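Local atomic coordinates of AvrRxo1-ORF1 (Xanthomonas oryzae pv. oryzicola, PDB entry 4Z8T), a protein that acts as a type III effector with a polynucleotide-kinase-like domain, probably phosphorylating a small-molecule or nucleotide substrate, and is bound by its partner AvrRxo1-ORF2. Residues E41-Q46 with D105-S110; G140-K145 with I170-E175; L160-E165 with F217-S222; P188-L193 with I294-N299. All blocks are in the same frame, centred on the assembly; numbering follows the deposited sequence.

Interaction 1 of 4, residues E41-Q46 with D105-S110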
# COMPACT_ATOMS: atom_id res chain seq x y z
N GLU A 41 -20.81 23.30 -37.39
CA GLU A 41 -20.99 22.52 -38.61
C GLU A 41 -19.65 22.22 -39.26
O GLU A 41 -19.41 21.12 -39.75
CB GLU A 41 -21.95 23.24 -39.57
CG GLU A 41 -23.37 23.36 -39.03
CD GLU A 41 -24.20 24.45 -39.70
OE1 GLU A 41 -23.70 25.12 -40.63
OE2 GLU A 41 -25.36 24.63 -39.29
N LYS A 42 -18.77 23.21 -39.25
CA LYS A 42 -17.46 23.06 -39.84
C LYS A 42 -16.64 22.02 -39.08
O LYS A 42 -16.03 21.15 -39.68
CB LYS A 42 -16.70 24.39 -39.83
CG LYS A 42 -15.36 24.29 -40.53
CD LYS A 42 -14.53 25.56 -40.43
CE LYS A 42 -13.89 25.71 -39.06
NZ LYS A 42 -12.79 26.73 -39.08
N LEU A 43 -16.64 22.12 -37.76
CA LEU A 43 -15.85 21.18 -36.96
C LEU A 43 -16.38 19.76 -37.06
O LEU A 43 -15.59 18.80 -37.09
CB LEU A 43 -15.78 21.64 -35.51
CG LEU A 43 -15.13 23.01 -35.32
CD1 LEU A 43 -15.03 23.34 -33.85
CD2 LEU A 43 -13.76 23.05 -35.95
N LEU A 44 -17.71 19.61 -37.12
CA LEU A 44 -18.30 18.27 -37.24
C LEU A 44 -18.01 17.68 -38.61
O LEU A 44 -17.76 16.48 -38.73
CB LEU A 44 -19.80 18.30 -36.97
CG LEU A 44 -20.19 18.51 -35.51
CD1 LEU A 44 -21.68 18.75 -35.34
CD2 LEU A 44 -19.75 17.31 -34.66
N ASP A 45 -18.02 18.52 -39.64
CA ASP A 45 -17.68 18.04 -40.98
C ASP A 45 -16.25 17.53 -41.02
O ASP A 45 -15.97 16.48 -41.62
CB ASP A 45 -17.86 19.15 -42.03
CG ASP A 45 -19.31 19.45 -42.33
OD1 ASP A 45 -20.18 18.60 -42.03
OD2 ASP A 45 -19.59 20.54 -42.88
N GLN A 46 -15.35 18.26 -40.38
CA GLN A 46 -13.94 17.87 -40.37
C GLN A 46 -13.76 16.54 -39.64
O GLN A 46 -13.08 15.64 -40.13
CB GLN A 46 -13.10 18.95 -39.70
CG GLN A 46 -12.99 20.24 -40.51
CD GLN A 46 -12.20 21.33 -39.79
OE1 GLN A 46 -11.73 21.14 -38.66
NE2 GLN A 46 -12.04 22.47 -40.45
N ASP A 105 -12.17 16.39 -26.19
CA ASP A 105 -10.96 17.19 -26.25
C ASP A 105 -10.47 17.55 -27.66
O ASP A 105 -9.74 18.53 -27.82
CB ASP A 105 -9.85 16.50 -25.47
CG ASP A 105 -10.18 16.36 -24.00
OD1 ASP A 105 -10.92 17.22 -23.48
OD2 ASP A 105 -9.71 15.39 -23.38
N VAL A 106 -10.86 16.78 -28.68
CA VAL A 106 -10.42 17.06 -30.04
C VAL A 106 -11.00 18.36 -30.60
O VAL A 106 -10.48 18.90 -31.57
CB VAL A 106 -10.73 15.93 -31.06
CG1 VAL A 106 -10.12 14.60 -30.61
CG2 VAL A 106 -12.23 15.81 -31.30
N PHE A 107 -12.08 18.85 -29.99
CA PHE A 107 -12.73 20.08 -30.47
C PHE A 107 -12.26 21.31 -29.73
O PHE A 107 -12.58 22.44 -30.13
CB PHE A 107 -14.26 20.00 -30.34
CG PHE A 107 -14.88 18.93 -31.21
CD1 PHE A 107 -14.95 19.11 -32.59
CD2 PHE A 107 -15.39 17.76 -30.66
CE1 PHE A 107 -15.52 18.15 -33.40
CE2 PHE A 107 -15.96 16.79 -31.47
CZ PHE A 107 -16.03 16.98 -32.84
N LYS A 108 -11.54 21.11 -28.63
CA LYS A 108 -11.26 22.20 -27.69
C LYS A 108 -10.37 23.30 -28.25
O LYS A 108 -10.65 24.47 -28.02
CB LYS A 108 -10.66 21.66 -26.39
CG LYS A 108 -11.71 21.06 -25.46
CD LYS A 108 -11.12 20.75 -24.09
CE LYS A 108 -12.20 20.40 -23.10
NZ LYS A 108 -12.86 19.13 -23.51
N SER A 109 -9.32 22.93 -28.97
CA SER A 109 -8.42 23.93 -29.52
C SER A 109 -9.17 24.84 -30.50
O SER A 109 -9.06 26.07 -30.43
CB SER A 109 -7.23 23.27 -30.21
OG SER A 109 -6.37 24.25 -30.77
N SER A 110 -9.94 24.23 -31.39
CA SER A 110 -10.69 24.99 -32.38
C SER A 110 -11.71 25.90 -31.71
O SER A 110 -11.88 27.06 -32.11
CB SER A 110 -11.38 24.08 -33.39
OG SER A 110 -10.44 23.49 -34.27
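Leu43 and Phe107 make the apolar centre of this contact. CB of Leu43 lies 4.0 Å from CD1 of Phe107. CZ, at the far end of the ring, comes within 4.2 Å of CD2 of Leu44, and the two side chains cross at about a right angle. Phe107 starts off to the side of the facing helix. With CG anti to its own carbonyl carbon (chi1 -65°), the ring swings over to the two leucines. One face of the ring is taken by CG2 of its neighbour Val106.

The contact joins helix 34-60 to the residues leading into helix 108-113. Segment 105-110 lies in the region related to the Zeta toxins, a P-loop family. Helix 123-141 also packs here: Arg136 and Phe137 touch Leu44, and Leu133 touches Phe107.

Polar atoms meet carbon here, and no hydrogen bond links the two segments. The backbone O of Leu43 sits at the edge of the Phe107 ring, in its plane, 3.7 Å from CE1. Both methyls of Leu43 press on Ser110, with CD2 3.6 Å from its CB.

Charged groups lie behind this layer. NZ of Lys108 forms a salt bridge with OD1 of Asp105 (2.7 Å), reached nearly along the C-O axis. His127 and Ser130 also bind that NZ. OD2 of Asp105 is hydrogen-bonded to Ser98 of the AvrRxo1-ORF2 chain.

Interaction 2 of 4, residues G140-K145 with I170-E175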
# COMPACT_ATOMS: atom_id res chain seq x y z
N GLY A 140 -23.88 10.64 -34.93
CA GLY A 140 -23.84 10.46 -36.37
C GLY A 140 -23.02 9.26 -36.78
O GLY A 140 -23.23 8.69 -37.85
N LEU A 141 -22.07 8.87 -35.93
CA LEU A 141 -21.22 7.72 -36.22
C LEU A 141 -21.94 6.41 -35.97
O LEU A 141 -21.56 5.38 -36.53
CB LEU A 141 -19.95 7.75 -35.37
CG LEU A 141 -18.89 8.77 -35.80
CD1 LEU A 141 -17.72 8.78 -34.82
CD2 LEU A 141 -18.43 8.45 -37.19
N ARG A 142 -22.93 6.43 -35.11
CA ARG A 142 -23.63 5.22 -34.69
C ARG A 142 -23.99 4.30 -35.85
O ARG A 142 -23.65 3.15 -35.84
CB ARG A 142 -24.86 5.57 -33.85
CG ARG A 142 -25.57 4.45 -33.13
CD ARG A 142 -26.58 4.93 -32.02
NE ARG A 142 -27.04 3.85 -31.12
CZ ARG A 142 -26.68 3.75 -29.85
NH1 ARG A 142 -27.11 2.74 -29.11
NH2 ARG A 142 -25.90 4.65 -29.28
N SER A 143 -24.65 4.86 -36.84
CA SER A 143 -25.06 4.06 -38.00
C SER A 143 -24.33 4.43 -39.28
O SER A 143 -24.76 4.07 -40.38
CB SER A 143 -26.58 4.14 -38.19
OG SER A 143 -27.01 5.49 -38.20
N GLN A 144 -23.21 5.14 -39.13
CA GLN A 144 -22.37 5.51 -40.27
C GLN A 144 -21.85 4.29 -41.03
O GLN A 144 -21.34 3.33 -40.43
CB GLN A 144 -21.19 6.36 -39.79
CG GLN A 144 -20.27 6.81 -40.90
CD GLN A 144 -20.95 7.77 -41.85
OE1 GLN A 144 -21.56 8.76 -41.41
NE2 GLN A 144 -20.88 7.49 -43.14
N LYS A 145 -21.99 4.33 -42.36
CA LYS A 145 -21.50 3.25 -43.21
C LYS A 145 -20.30 3.68 -44.03
O LYS A 145 -20.10 4.87 -44.29
CB LYS A 145 -22.60 2.80 -44.19
CG LYS A 145 -23.94 2.49 -43.55
CD LYS A 145 -23.87 1.28 -42.63
CE LYS A 145 -25.27 0.82 -42.21
NZ LYS A 145 -26.02 1.87 -41.45
N ILE A 170 -20.94 -0.85 -24.66
CA ILE A 170 -21.23 -2.25 -24.99
C ILE A 170 -22.59 -2.31 -25.69
O ILE A 170 -22.75 -2.98 -26.71
CB ILE A 170 -21.21 -3.16 -23.74
CG1 ILE A 170 -19.76 -3.39 -23.28
CG2 ILE A 170 -21.88 -4.49 -24.03
CD1 ILE A 170 -19.63 -4.14 -21.95
N GLN A 171 -23.56 -1.60 -25.13
CA GLN A 171 -24.89 -1.55 -25.75
C GLN A 171 -24.83 -0.95 -27.15
O GLN A 171 -25.43 -1.47 -28.08
CB GLN A 171 -25.85 -0.76 -24.87
CG GLN A 171 -27.29 -0.81 -25.35
CD GLN A 171 -28.24 -0.16 -24.37
OE1 GLN A 171 -27.89 0.84 -23.72
NE2 GLN A 171 -29.44 -0.71 -24.24
N LEU A 172 -24.07 0.14 -27.32
CA LEU A 172 -23.92 0.73 -28.64
C LEU A 172 -23.32 -0.27 -29.61
O LEU A 172 -23.79 -0.39 -30.74
CB LEU A 172 -23.03 1.99 -28.56
CG LEU A 172 -22.97 2.85 -29.82
CD1 LEU A 172 -22.86 4.33 -29.43
CD2 LEU A 172 -21.80 2.47 -30.70
N ALA A 173 -22.28 -0.99 -29.18
CA ALA A 173 -21.66 -1.98 -30.05
C ALA A 173 -22.65 -3.09 -30.43
O ALA A 173 -22.78 -3.44 -31.60
CB ALA A 173 -20.43 -2.55 -29.39
N LYS A 174 -23.34 -3.62 -29.43
CA LYS A 174 -24.32 -4.67 -29.67
C LYS A 174 -25.41 -4.23 -30.65
O LYS A 174 -25.77 -4.98 -31.56
CB LYS A 174 -24.96 -5.11 -28.35
CG LYS A 174 -24.02 -5.88 -27.41
CD LYS A 174 -23.65 -7.24 -27.99
CE LYS A 174 -22.87 -8.08 -26.99
NZ LYS A 174 -22.48 -9.40 -27.60
N GLU A 175 -25.91 -3.02 -30.47
CA GLU A 175 -27.00 -2.52 -31.31
C GLU A 175 -26.58 -2.23 -32.75
O GLU A 175 -27.41 -2.22 -33.65
CB GLU A 175 -27.63 -1.27 -30.69
CG GLU A 175 -28.40 -1.55 -29.41
CD GLU A 175 -28.94 -0.28 -28.77
OE1 GLU A 175 -28.62 0.82 -29.26
OE2 GLU A 175 -29.68 -0.38 -27.77
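Arg142 meets Glu175 and Leu172 with its guanidinium group, using an edge for one and a face for the other. At the edge, NH1 forms a salt bridge with OE1 of Glu175. The modelled distance between NH1 and OE1 is very short, 2.4 Å, so its exact length is doubtful. The modelled bond is bent. The carboxylate is not coplanar with the guanidinium: the planes stand 62° apart, and OE1 alone makes the bond. Leu172 comes over one face. Its CG stands above the plane toward the rim, 3.8 Å from CZ and 3.5 Å from NH2 of Arg142.

Extended side chains bring these groups together. Arg142 has CG anti to its backbone N (chi1 -170°) and runs straight from CG to NE, which carries the charge across to helix 163-176. Glu175 is extended beyond CG and lies one helical turn after Leu172, so both reach the same guanidinium.

The backbone of Arg142 is held in turn. It lies in a type I beta turn from Leu141 to Gln144, with Gln144 N bonded to Leu141 O at 3.1 Å. Arg178, just beyond helix 163-176, binds the carbonyl oxygens of both Leu141 and Arg142. The contact thus joins this turn, next to helix 123-141, to the last part of helix 163-176, consistent with a P-loop kinase-like fold.

Glu175 is exposed and Arg142 partly so, while Leu172 is buried. The ion pair is therefore probably weakened by solvent, with the leucine shielding one guanidinium face.

Interaction 3 of 4, residues L160-E165 with F217-S222. With SO4 (sulfate ion), chain C; SO4 (sulfate ion), chain F.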
# COMPACT_ATOMS: atom_id res chain seq x y z
N LEU A 160 -13.51 6.30 -19.70
CA LEU A 160 -14.38 5.11 -19.64
C LEU A 160 -14.27 4.42 -18.29
O LEU A 160 -14.22 3.19 -18.22
CB LEU A 160 -14.06 4.13 -20.77
CG LEU A 160 -14.19 4.68 -22.20
CD1 LEU A 160 -13.65 3.70 -23.22
CD2 LEU A 160 -15.65 5.05 -22.51
N SER A 161 -14.26 5.19 -17.21
CA SER A 161 -13.98 4.61 -15.91
C SER A 161 -15.17 3.79 -15.39
O SER A 161 -15.00 2.63 -15.01
CB SER A 161 -13.50 5.66 -14.89
OG SER A 161 -14.44 6.70 -14.67
N ARG A 162 -16.37 4.36 -15.46
CA ARG A 162 -17.49 3.82 -14.68
C ARG A 162 -18.39 2.82 -15.39
O ARG A 162 -18.44 2.76 -16.62
CB ARG A 162 -18.31 4.96 -14.10
CG ARG A 162 -17.44 5.92 -13.31
CD ARG A 162 -18.25 6.80 -12.39
NE ARG A 162 -17.40 7.87 -11.88
CZ ARG A 162 -16.70 7.79 -10.75
NH1 ARG A 162 -15.95 8.82 -10.38
NH2 ARG A 162 -16.74 6.69 -10.01
N GLU A 163 -19.09 2.02 -14.58
CA GLU A 163 -19.95 0.97 -15.11
C GLU A 163 -20.95 1.49 -16.13
O GLU A 163 -21.10 0.90 -17.21
CB GLU A 163 -20.69 0.25 -13.98
CG GLU A 163 -19.82 -0.63 -13.11
CD GLU A 163 -20.63 -1.48 -12.16
OE1 GLU A 163 -20.03 -2.13 -11.28
OE2 GLU A 163 -21.87 -1.51 -12.30
N TYR A 164 -21.62 2.60 -15.84
CA TYR A 164 -22.65 3.09 -16.76
C TYR A 164 -22.07 3.45 -18.12
O TYR A 164 -22.73 3.25 -19.14
CB TYR A 164 -23.46 4.26 -16.17
CG TYR A 164 -22.77 5.61 -16.14
CD1 TYR A 164 -22.02 6.00 -15.04
CD2 TYR A 164 -22.91 6.51 -17.18
CE1 TYR A 164 -21.41 7.23 -14.99
CE2 TYR A 164 -22.29 7.75 -17.14
CZ TYR A 164 -21.55 8.10 -16.04
OH TYR A 164 -20.93 9.33 -15.97
N GLU A 165 -20.84 3.94 -18.14
CA GLU A 165 -20.22 4.33 -19.40
C GLU A 165 -19.86 3.08 -20.21
O GLU A 165 -20.14 3.00 -21.41
CB GLU A 165 -18.96 5.17 -19.13
CG GLU A 165 -19.21 6.39 -18.26
CD GLU A 165 -17.94 7.20 -17.99
OE1 GLU A 165 -16.98 6.64 -17.42
OE2 GLU A 165 -17.91 8.40 -18.33
N PHE A 217 -8.32 8.31 -11.41
CA PHE A 217 -7.50 7.17 -11.03
C PHE A 217 -8.30 6.21 -10.16
O PHE A 217 -8.31 5.00 -10.40
CB PHE A 217 -6.28 7.68 -10.26
CG PHE A 217 -5.44 6.61 -9.63
CD1 PHE A 217 -4.45 5.97 -10.35
CD2 PHE A 217 -5.59 6.30 -8.27
CE1 PHE A 217 -3.66 5.01 -9.75
CE2 PHE A 217 -4.79 5.34 -7.68
CZ PHE A 217 -3.83 4.69 -8.43
N VAL A 218 -8.96 6.76 -9.15
CA VAL A 218 -9.78 5.95 -8.27
C VAL A 218 -10.87 5.21 -9.05
O VAL A 218 -11.05 4.00 -8.90
CB VAL A 218 -10.40 6.79 -7.15
CG1 VAL A 218 -11.44 5.97 -6.40
CG2 VAL A 218 -9.30 7.28 -6.21
N ALA A 219 -11.56 5.94 -9.92
CA ALA A 219 -12.66 5.37 -10.70
C ALA A 219 -12.18 4.29 -11.66
O ALA A 219 -12.79 3.23 -11.77
CB ALA A 219 -13.38 6.45 -11.45
N VAL A 220 -11.08 4.56 -12.37
CA VAL A 220 -10.63 3.60 -13.37
C VAL A 220 -10.16 2.30 -12.72
O VAL A 220 -10.42 1.22 -13.24
CB VAL A 220 -9.55 4.21 -14.32
CG1 VAL A 220 -8.20 4.23 -13.67
CG2 VAL A 220 -9.52 3.44 -15.64
N ARG A 221 -9.51 2.40 -11.57
CA ARG A 221 -9.06 1.20 -10.90
C ARG A 221 -10.22 0.44 -10.24
O ARG A 221 -10.29 -0.77 -10.35
CB ARG A 221 -7.96 1.54 -9.88
CG ARG A 221 -6.65 1.87 -10.58
CD ARG A 221 -5.51 1.44 -9.76
NE ARG A 221 -4.22 1.65 -10.42
CZ ARG A 221 -3.07 1.62 -9.76
NH1 ARG A 221 -3.06 1.40 -8.45
NH2 ARG A 221 -1.94 1.83 -10.42
N SER A 222 -11.10 1.17 -9.57
CA SER A 222 -12.19 0.52 -8.81
C SER A 222 -13.15 -0.26 -9.70
O SER A 222 -13.75 -1.25 -9.26
CB SER A 222 -12.97 1.55 -7.98
OG SER A 222 -12.14 2.10 -6.97
S SO4 C . -15.23 9.39 -16.59
O1 SO4 C . -14.76 8.08 -17.01
O2 SO4 C . -14.39 9.94 -15.54
O3 SO4 C . -16.61 9.29 -16.09
O4 SO4 C . -15.22 10.30 -17.74
S SO4 F . 0.66 2.08 -7.90
O1 SO4 F . 2.06 2.09 -7.48
O2 SO4 F . -0.11 1.15 -7.09
O3 SO4 F . 0.58 1.68 -9.30
O4 SO4 F . 0.10 3.42 -7.74
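The loop 160-162 runs against helix 210-222 so closely that the CA atoms of Ser161 and Val220 are only 4.3 Å apart; Arg162 then takes the N-cap position of helix 163-176. The methyl group of Ala219 meets both Ser161 and Arg162. CB of Ala219 lies 3.4 Å from OG of Ser161. This CB also lies over one face of the Arg162 guanidinium, toward its rim, 3.6 Å from CZ. Met73 of the AvrRxo1-ORF2 chain also packs on Arg162. CB of Ser161 is 4.2 Å from CB of Val220, whose side chain touches the probable Walker A loop.

A sulfate lies beside the loop 160-162 and the first turn of helix 163-176. Ser161 grips its O1 twice: the backbone N-H bonds at 2.9 Å in a nearly straight line (167°), and OG bonds at 2.7 Å. OG can do both jobs, touching Ala219 and reaching the ion, because chi1 of 60° sets it between the backbone N and the carbonyl carbon. Arg159 also bonds to sulfate. Glu165, extended beyond CG, reaches the helix start, where its OE1 accepts the backbone N-H of Arg162 at 3.1 Å, on the anti side of the carboxylate.

Helix 210-222 reaches a second sulfate with Arg221. NH2 bonds to its O3 at 2.8 Å, and Asp186 pairs with the same nitrogen. CZ of Phe217 lies over one face of this guanidinium.

Both sulfates probably come from the crystallisation liquor. The two Ser161 donors on one sulfate oxygen are consistent with an anion-binding place in a kinase-like fold.

Interaction 4 of 4, residues P188-L193 with I294-N299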
# COMPACT_ATOMS: atom_id res chain seq x y z
N PRO A 188 0.64 4.44 -12.41
CA PRO A 188 0.50 4.97 -11.06
C PRO A 188 0.04 6.42 -11.11
O PRO A 188 0.34 7.12 -12.09
CB PRO A 188 1.93 4.90 -10.50
CG PRO A 188 2.58 3.81 -11.27
CD PRO A 188 1.96 3.82 -12.65
N LEU A 189 -0.68 6.85 -10.08
CA LEU A 189 -1.22 8.20 -10.06
C LEU A 189 -0.14 9.25 -10.26
O LEU A 189 -0.34 10.21 -11.00
CB LEU A 189 -1.96 8.45 -8.75
CG LEU A 189 -2.52 9.86 -8.50
CD1 LEU A 189 -3.41 10.33 -9.64
CD2 LEU A 189 -3.31 9.85 -7.20
N GLU A 190 0.99 9.07 -9.60
CA GLU A 190 2.08 10.03 -9.75
C GLU A 190 2.55 10.14 -11.20
O GLU A 190 2.97 11.22 -11.65
CB GLU A 190 3.23 9.65 -8.82
CG GLU A 190 4.03 10.82 -8.32
CD GLU A 190 4.86 10.46 -7.10
OE1 GLU A 190 5.35 9.31 -7.03
OE2 GLU A 190 5.02 11.33 -6.21
N ASN A 191 2.50 9.03 -11.94
CA ASN A 191 2.91 9.08 -13.34
C ASN A 191 1.96 9.95 -14.14
O ASN A 191 2.37 10.66 -15.04
CB ASN A 191 2.97 7.67 -13.97
CG ASN A 191 4.23 6.92 -13.60
OD1 ASN A 191 4.86 7.22 -12.57
ND2 ASN A 191 4.61 5.96 -14.43
N SER A 192 0.67 9.86 -13.83
CA SER A 192 -0.30 10.71 -14.50
C SER A 192 -0.10 12.16 -14.14
O SER A 192 -0.25 13.03 -14.99
CB SER A 192 -1.74 10.30 -14.16
OG SER A 192 -2.07 9.08 -14.83
N LEU A 193 0.25 12.44 -12.88
CA LEU A 193 0.45 13.82 -12.45
C LEU A 193 1.63 14.43 -13.20
O LEU A 193 1.53 15.55 -13.73
CB LEU A 193 0.66 13.89 -10.93
CG LEU A 193 -0.51 13.39 -10.06
CD1 LEU A 193 -0.11 13.34 -8.57
CD2 LEU A 193 -1.75 14.25 -10.23
N ILE A 294 11.90 14.89 -7.44
CA ILE A 294 12.36 14.92 -8.82
C ILE A 294 13.43 13.85 -9.04
O ILE A 294 13.37 13.10 -10.01
CB ILE A 294 12.85 16.32 -9.23
CG1 ILE A 294 11.71 17.33 -9.08
CG2 ILE A 294 13.36 16.30 -10.65
CD1 ILE A 294 12.13 18.78 -9.28
N ASP A 295 14.39 13.76 -8.13
CA ASP A 295 15.40 12.71 -8.20
C ASP A 295 14.78 11.32 -8.10
O ASP A 295 15.22 10.40 -8.78
CB ASP A 295 16.43 12.87 -7.08
CG ASP A 295 17.31 14.09 -7.26
OD1 ASP A 295 17.28 14.69 -8.36
OD2 ASP A 295 18.03 14.44 -6.30
N ARG A 296 13.77 11.17 -7.25
CA ARG A 296 13.11 9.87 -7.08
C ARG A 296 12.45 9.42 -8.38
O ARG A 296 12.60 8.26 -8.77
CB ARG A 296 12.06 9.92 -5.96
CG ARG A 296 11.25 8.62 -5.84
CD ARG A 296 10.40 8.59 -4.59
NE ARG A 296 9.49 9.73 -4.48
CZ ARG A 296 8.28 9.78 -5.06
NH1 ARG A 296 7.85 8.77 -5.80
NH2 ARG A 296 7.52 10.86 -4.90
N LEU A 297 11.75 10.33 -9.05
CA LEU A 297 11.13 10.01 -10.34
C LEU A 297 12.16 9.81 -11.44
O LEU A 297 12.02 8.92 -12.29
CB LEU A 297 10.12 11.08 -10.74
CG LEU A 297 8.89 11.15 -9.83
CD1 LEU A 297 7.93 12.24 -10.28
CD2 LEU A 297 8.17 9.81 -9.80
N GLU A 298 13.21 10.63 -11.45
CA GLU A 298 14.27 10.50 -12.44
C GLU A 298 15.00 9.16 -12.31
O GLU A 298 15.49 8.63 -13.30
CB GLU A 298 15.26 11.66 -12.32
CG GLU A 298 14.69 13.00 -12.74
CD GLU A 298 14.65 13.18 -14.24
OE1 GLU A 298 15.74 13.23 -14.86
OE2 GLU A 298 13.54 13.29 -14.80
N ASN A 299 15.08 8.63 -11.09
CA ASN A 299 15.80 7.38 -10.83
C ASN A 299 15.21 6.20 -11.60
O ASN A 299 15.91 5.22 -11.88
CB ASN A 299 15.81 7.08 -9.33
CG ASN A 299 16.84 6.02 -8.95
OD1 ASN A 299 17.97 6.04 -9.43
ND2 ASN A 299 16.44 5.09 -8.08
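Glu190 reaches from helix 189-198 to Arg296 on helix 291-298 in an end-on, two-bond salt bridge. It joins a helix of the P-loop kinase-like part to one much later in the chain. CB of Glu190 points toward the facing helix. Its first torsion is displaced from a staggered value, and beyond CG the chain is extended, so CG carries the carboxylate straight across. CD then lies at the guanidinium edge, in the plane of that group.

The two oxygens share the work. OE1 takes the N-H of NH1 at 2.8 Å, and CD2 of Leu297 is 4.0 Å from this oxygen. OE2 takes the N-H of NH2 at 2.9 Å. It also receives a weak hydrogen bond from Trp322 at the start of helix 322-331. Both oxygens are met on their syn sides, and both bonds are nearly straight. Two bonds to two atoms hold the carboxylate against rotation.

Arg296 leaves its helix extended and bends at chi3 (56°), which turns the guanidinium to face Glu190. Glu292 of the second copy of this protein packs on Arg296, so the pair lies beside the subunit interface.

The planes are not flush. Carboxylate and guanidinium are 32° apart, and while OE1 lies close to the guanidinium plane, NH1 stands 28° out of the carboxylate plane.

Interactions 1 and 3 are buried, interaction 2 is partly buried, and interaction 4 lies at the surface. Interaction 1 is apolar. Interaction 3, equally buried, packs Ala219 on Ser161 and Arg162 and has a sulfate bound beside it. Interactions 2 and 4 are arginine-glutamate pairs, one-bonded in the first and two-bonded in the second. Helix 163-176 serves both interaction 2, near its end, and interaction 3, at its start. Interactions 3 and 4 touch: the Phe217 ring packs on Pro188 and Leu189. Interaction 1 lies on the opposite side of the chain's centre from interactions 3 and 4, with its centre about 33 Å from that of interaction 4.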